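Local atomic coordinates of alanine dehydrogenase/pyridine nucleotide transhydrogenase (Mycobacterium smegmatis str. MC2 155, PDB entry 3P2Y), a protein that probably serves as the alpha 1 subunit of a transhydrogenase that couples hydride transfer between NAD(H) and NADP(H) to proton pumping across the membrane. Residues 284-289 against 309-314; 296-301 against 321-326. All coordinates share one frame; numbering follows the deposited sequence.

Contact 1 (284-289 against 309-314); sequences VTAAAA and CELTEP
The N-terminal end of the short helix 286-290 meets the turn at 309-312, and E310 reaches across to the first residue of that helix. With CG anti to the backbone N (chi1 176°) and the chain extended beyond it, the carboxylate arrives at A286, where N donates to E310 OE1 at 2.8 Å. A286 N meets E310 OE1 from above the carboxylate plane, 49° out of it, in a nearly straight bond (166°). The carboxylate thus sits at a helix start, where its negative charge would probably be favoured by the helix dipole. T285 is the N-cap, its OG1 accepting from A288 N and also bonded to E260 of helix 249-263.

Just before the cap V284 and C309 are joined by a single bridge, in which E310 N donates to V284 O at 3.0 Å. Beside it V284 CG1 packs on C309 SG at 3.7 Å. L311 lies against the helix start: its CD1 is 3.9 Å from A286 CA and 4.1 Å from A289 CB. An N-cap threonine bonded to the amide three residues on is a classic helix start; here a glutamate from a type I turn takes a further amide.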
# COMPACT_ATOMS: atom_id res chain seq x y z
N VAL A 284 8.80 -7.05 -20.47
CA VAL A 284 8.37 -8.25 -19.77
C VAL A 284 7.45 -9.00 -20.72
O VAL A 284 6.29 -8.63 -20.92
CB VAL A 284 7.63 -7.92 -18.45
CG1 VAL A 284 7.10 -9.19 -17.75
CG2 VAL A 284 8.56 -7.11 -17.48
N THR A 285 7.99 -10.06 -21.32
CA THR A 285 7.20 -10.90 -22.23
C THR A 285 6.17 -11.70 -21.43
O THR A 285 6.29 -11.85 -20.21
CB THR A 285 8.10 -11.93 -22.95
OG1 THR A 285 8.74 -12.76 -21.97
CG2 THR A 285 9.16 -11.23 -23.81
N ALA A 286 5.18 -12.25 -22.14
CA ALA A 286 4.25 -13.17 -21.52
C ALA A 286 4.97 -14.32 -20.79
O ALA A 286 4.57 -14.66 -19.67
CB ALA A 286 3.28 -13.73 -22.57
N ALA A 287 5.99 -14.90 -21.42
CA ALA A 287 6.76 -16.01 -20.82
C ALA A 287 7.48 -15.61 -19.52
O ALA A 287 7.53 -16.40 -18.56
CB ALA A 287 7.76 -16.57 -21.81
N ALA A 288 8.05 -14.41 -19.52
CA ALA A 288 8.75 -13.89 -18.33
C ALA A 288 7.78 -13.80 -17.16
O ALA A 288 8.08 -14.32 -16.08
CB ALA A 288 9.37 -12.52 -18.61
N ALA A 289 6.62 -13.18 -17.39
CA ALA A 289 5.62 -13.00 -16.34
C ALA A 289 5.11 -14.35 -15.85
O ALA A 289 5.01 -14.58 -14.65
CB ALA A 289 4.45 -12.15 -16.82
N CYS A 309 4.68 -4.59 -20.17
CA CYS A 309 4.39 -6.02 -20.05
C CYS A 309 3.34 -6.40 -21.07
O CYS A 309 2.30 -5.75 -21.18
CB CYS A 309 3.92 -6.40 -18.63
SG CYS A 309 3.59 -8.16 -18.39
N GLU A 310 3.62 -7.46 -21.81
CA GLU A 310 2.71 -7.99 -22.83
C GLU A 310 1.30 -8.30 -22.30
O GLU A 310 0.31 -8.18 -23.03
CB GLU A 310 3.37 -9.23 -23.46
CG GLU A 310 2.56 -10.00 -24.50
CD GLU A 310 3.35 -11.17 -25.12
OE1 GLU A 310 4.53 -11.42 -24.74
OE2 GLU A 310 2.76 -11.85 -26.00
N LEU A 311 1.21 -8.70 -21.03
CA LEU A 311 -0.08 -9.12 -20.47
C LEU A 311 -0.81 -7.98 -19.75
O LEU A 311 -1.89 -8.17 -19.21
CB LEU A 311 0.13 -10.32 -19.54
CG LEU A 311 0.73 -11.56 -20.23
CD1 LEU A 311 1.19 -12.58 -19.20
CD2 LEU A 311 -0.29 -12.17 -21.20
N THR A 312 -0.20 -6.79 -19.74
CA THR A 312 -0.80 -5.65 -19.06
C THR A 312 -2.15 -5.25 -19.63
O THR A 312 -2.32 -5.13 -20.85
CB THR A 312 0.17 -4.45 -19.06
OG1 THR A 312 1.19 -4.72 -18.11
CG2 THR A 312 -0.53 -3.13 -18.72
N GLU A 313 -3.11 -5.07 -18.72
CA GLU A 313 -4.39 -4.46 -19.06
C GLU A 313 -4.43 -3.07 -18.41
O GLU A 313 -4.60 -2.97 -17.18
CB GLU A 313 -5.54 -5.35 -18.58
CG GLU A 313 -5.54 -6.72 -19.29
CD GLU A 313 -6.64 -7.65 -18.80
OE1 GLU A 313 -7.69 -7.14 -18.36
OE2 GLU A 313 -6.44 -8.90 -18.86
N PRO A 314 -4.26 -2.00 -19.21
CA PRO A 314 -4.13 -0.62 -18.68
C PRO A 314 -5.25 -0.23 -17.70
O PRO A 314 -6.45 -0.48 -17.97
CB PRO A 314 -4.15 0.25 -19.96
CG PRO A 314 -3.56 -0.65 -21.01
CD PRO A 314 -4.06 -2.04 -20.68

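Contact 2 (296-301 against 321-326); sequences SVVVDL and HGVTIT
T326 and V299 lie side by side on one face of two neighbouring parallel strands, 297-300 and 323-326, and T326 can be followed outward from its backbone. From CB the side chain forks. CG2 stands between the backbone N and the carbonyl carbon (chi1 of OG1 -172°), which turns the methyl across to the other strand: it lies 3.5 Å from V298 O, 3.8 Å from V299 CA and 3.9 Å from V299 CG2. The other branch, OG1, is anti to the backbone N and hydrogen-bonds T317 OG1 of strand 317-320.

V297 and T324 share this face, with V297 CG2 4.1 Å from T324 CB. On the opposite face V298 and I325 run alongside each other; in one of its two conformers I325 bends CD1 toward V298 CG2, a contact that is therefore uncertain.

The backbones are laced by four bonds that alternate in direction. T324 N donates to S296 O, V298 N to T324 O at 2.8 Å, T326 N to V298 O, and D300 N to T326 O; the last three run close to the carbonyl axes, whereas the first is tilted 17° from the carbonyl plane. The strand directions differ by 11°. Helix 148-167 packs on the face of V297 and T326, and L66 of the second subunit touches T324. With parallel strands ordered 229-230, 209-213, 186-190, 268-271, 297-300, 323-326, the ladder is consistent with the sheet of a Rossmann-type nucleotide-binding domain.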
# COMPACT_ATOMS: atom_id res chain seq x y z
N SER A 296 3.71 -13.48 -7.03
CA SER A 296 4.61 -12.39 -7.47
C SER A 296 3.78 -11.30 -8.15
O SER A 296 2.63 -11.54 -8.53
CB SER A 296 5.69 -12.92 -8.42
OG SER A 296 6.44 -13.96 -7.80
N VAL A 297 4.32 -10.09 -8.23
CA VAL A 297 3.55 -8.97 -8.81
C VAL A 297 4.41 -8.23 -9.82
O VAL A 297 5.58 -7.97 -9.56
CB VAL A 297 3.14 -7.93 -7.71
CG1 VAL A 297 2.32 -6.77 -8.30
CG2 VAL A 297 2.32 -8.59 -6.56
N VAL A 298 3.80 -7.86 -10.95
CA VAL A 298 4.41 -6.96 -11.92
C VAL A 298 3.63 -5.66 -11.84
O VAL A 298 2.40 -5.65 -12.06
CB VAL A 298 4.30 -7.51 -13.39
CG1 VAL A 298 4.83 -6.46 -14.43
CG2 VAL A 298 5.07 -8.84 -13.52
N VAL A 299 4.33 -4.57 -11.54
CA VAL A 299 3.69 -3.23 -11.49
C VAL A 299 4.22 -2.49 -12.72
O VAL A 299 5.39 -2.10 -12.79
CB VAL A 299 4.06 -2.45 -10.21
CG1 VAL A 299 3.27 -1.10 -10.17
CG2 VAL A 299 3.78 -3.30 -8.93
N ASP A 300 3.35 -2.34 -13.72
CA ASP A 300 3.70 -1.75 -15.01
C ASP A 300 3.21 -0.31 -15.01
O ASP A 300 2.00 -0.05 -14.96
CB ASP A 300 3.01 -2.61 -16.10
CG ASP A 300 3.38 -2.21 -17.53
OD1 ASP A 300 3.93 -1.12 -17.79
OD2 ASP A 300 3.02 -3.01 -18.44
N LEU A 301 4.14 0.65 -15.03
CA LEU A 301 3.77 2.06 -15.00
C LEU A 301 3.50 2.65 -16.37
O LEU A 301 3.12 3.82 -16.47
CB LEU A 301 4.84 2.93 -14.32
CG LEU A 301 5.22 2.54 -12.88
CD1 LEU A 301 6.05 3.67 -12.24
CD2 LEU A 301 3.98 2.25 -12.07
N HIS A 321 -1.78 -16.94 -14.53
CA HIS A 321 -1.04 -18.09 -14.00
C HIS A 321 -0.46 -17.79 -12.60
O HIS A 321 0.71 -18.05 -12.30
CB HIS A 321 0.03 -18.54 -15.01
CG HIS A 321 -0.55 -19.12 -16.26
ND1 HIS A 321 -0.80 -18.37 -17.39
CD2 HIS A 321 -0.98 -20.37 -16.54
CE1 HIS A 321 -1.34 -19.13 -18.32
NE2 HIS A 321 -1.45 -20.36 -17.84
N GLY A 322 -1.33 -17.25 -11.74
CA GLY A 322 -0.96 -16.96 -10.33
C GLY A 322 -0.09 -15.73 -10.14
O GLY A 322 0.31 -15.43 -9.01
N VAL A 323 0.18 -15.00 -11.23
CA VAL A 323 1.05 -13.79 -11.15
C VAL A 323 0.19 -12.54 -11.34
O VAL A 323 -0.59 -12.44 -12.30
CB VAL A 323 2.19 -13.83 -12.21
CG1 VAL A 323 3.04 -12.56 -12.16
CG2 VAL A 323 3.09 -15.06 -11.99
N THR A 324 0.32 -11.59 -10.41
CA THR A 324 -0.56 -10.41 -10.45
C THR A 324 0.10 -9.37 -11.36
O THR A 324 1.28 -9.07 -11.20
CB THR A 324 -0.77 -9.82 -9.03
OG1 THR A 324 -1.40 -10.79 -8.19
CG2 THR A 324 -1.63 -8.52 -9.05
N ILE A 325 -0.64 -8.86 -12.34
CA ILE A 325 -0.14 -7.82 -13.24
C ILE A 325 -1.00 -6.58 -13.06
O ILE A 325 -2.21 -6.62 -13.33
CB ILE A 325 -0.23 -8.29 -14.71
CG1 ILE A 325 0.23 -9.76 -14.82
CG2 ILE A 325 0.57 -7.36 -15.62
CD1 ILE A 325 1.72 -9.94 -14.56
N THR A 326 -0.41 -5.47 -12.60
CA THR A 326 -1.22 -4.28 -12.31
C THR A 326 -0.72 -3.09 -13.11
O THR A 326 0.49 -2.97 -13.32
CB THR A 326 -1.27 -3.99 -10.80
OG1 THR A 326 -2.21 -2.93 -10.54
CG2 THR A 326 0.16 -3.60 -10.24

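In the fold
Both contacts lie in the C-terminal family region, their centres 8 Å apart. Their segments alternate along the chain: helix 286-290, strand 297-300, the turn at 309-312, then strand 323-326. Contact 2 joins two strands inside the mixed sheet, between strand 268-271 and the antiparallel strand 317-320, while contact 1 lies at the C-terminal end of strand 297-300. D300 connects them, its OD2 probably hydrogen-bonded to T312 OG1 and, at 2.9 Å, to C309 N. A289 O also packs against V323 CG2. The turn of contact 1 is thereby tied both to the helix leading into strand 297-300 and to that strand's end, within a probably Rossmann-type domain.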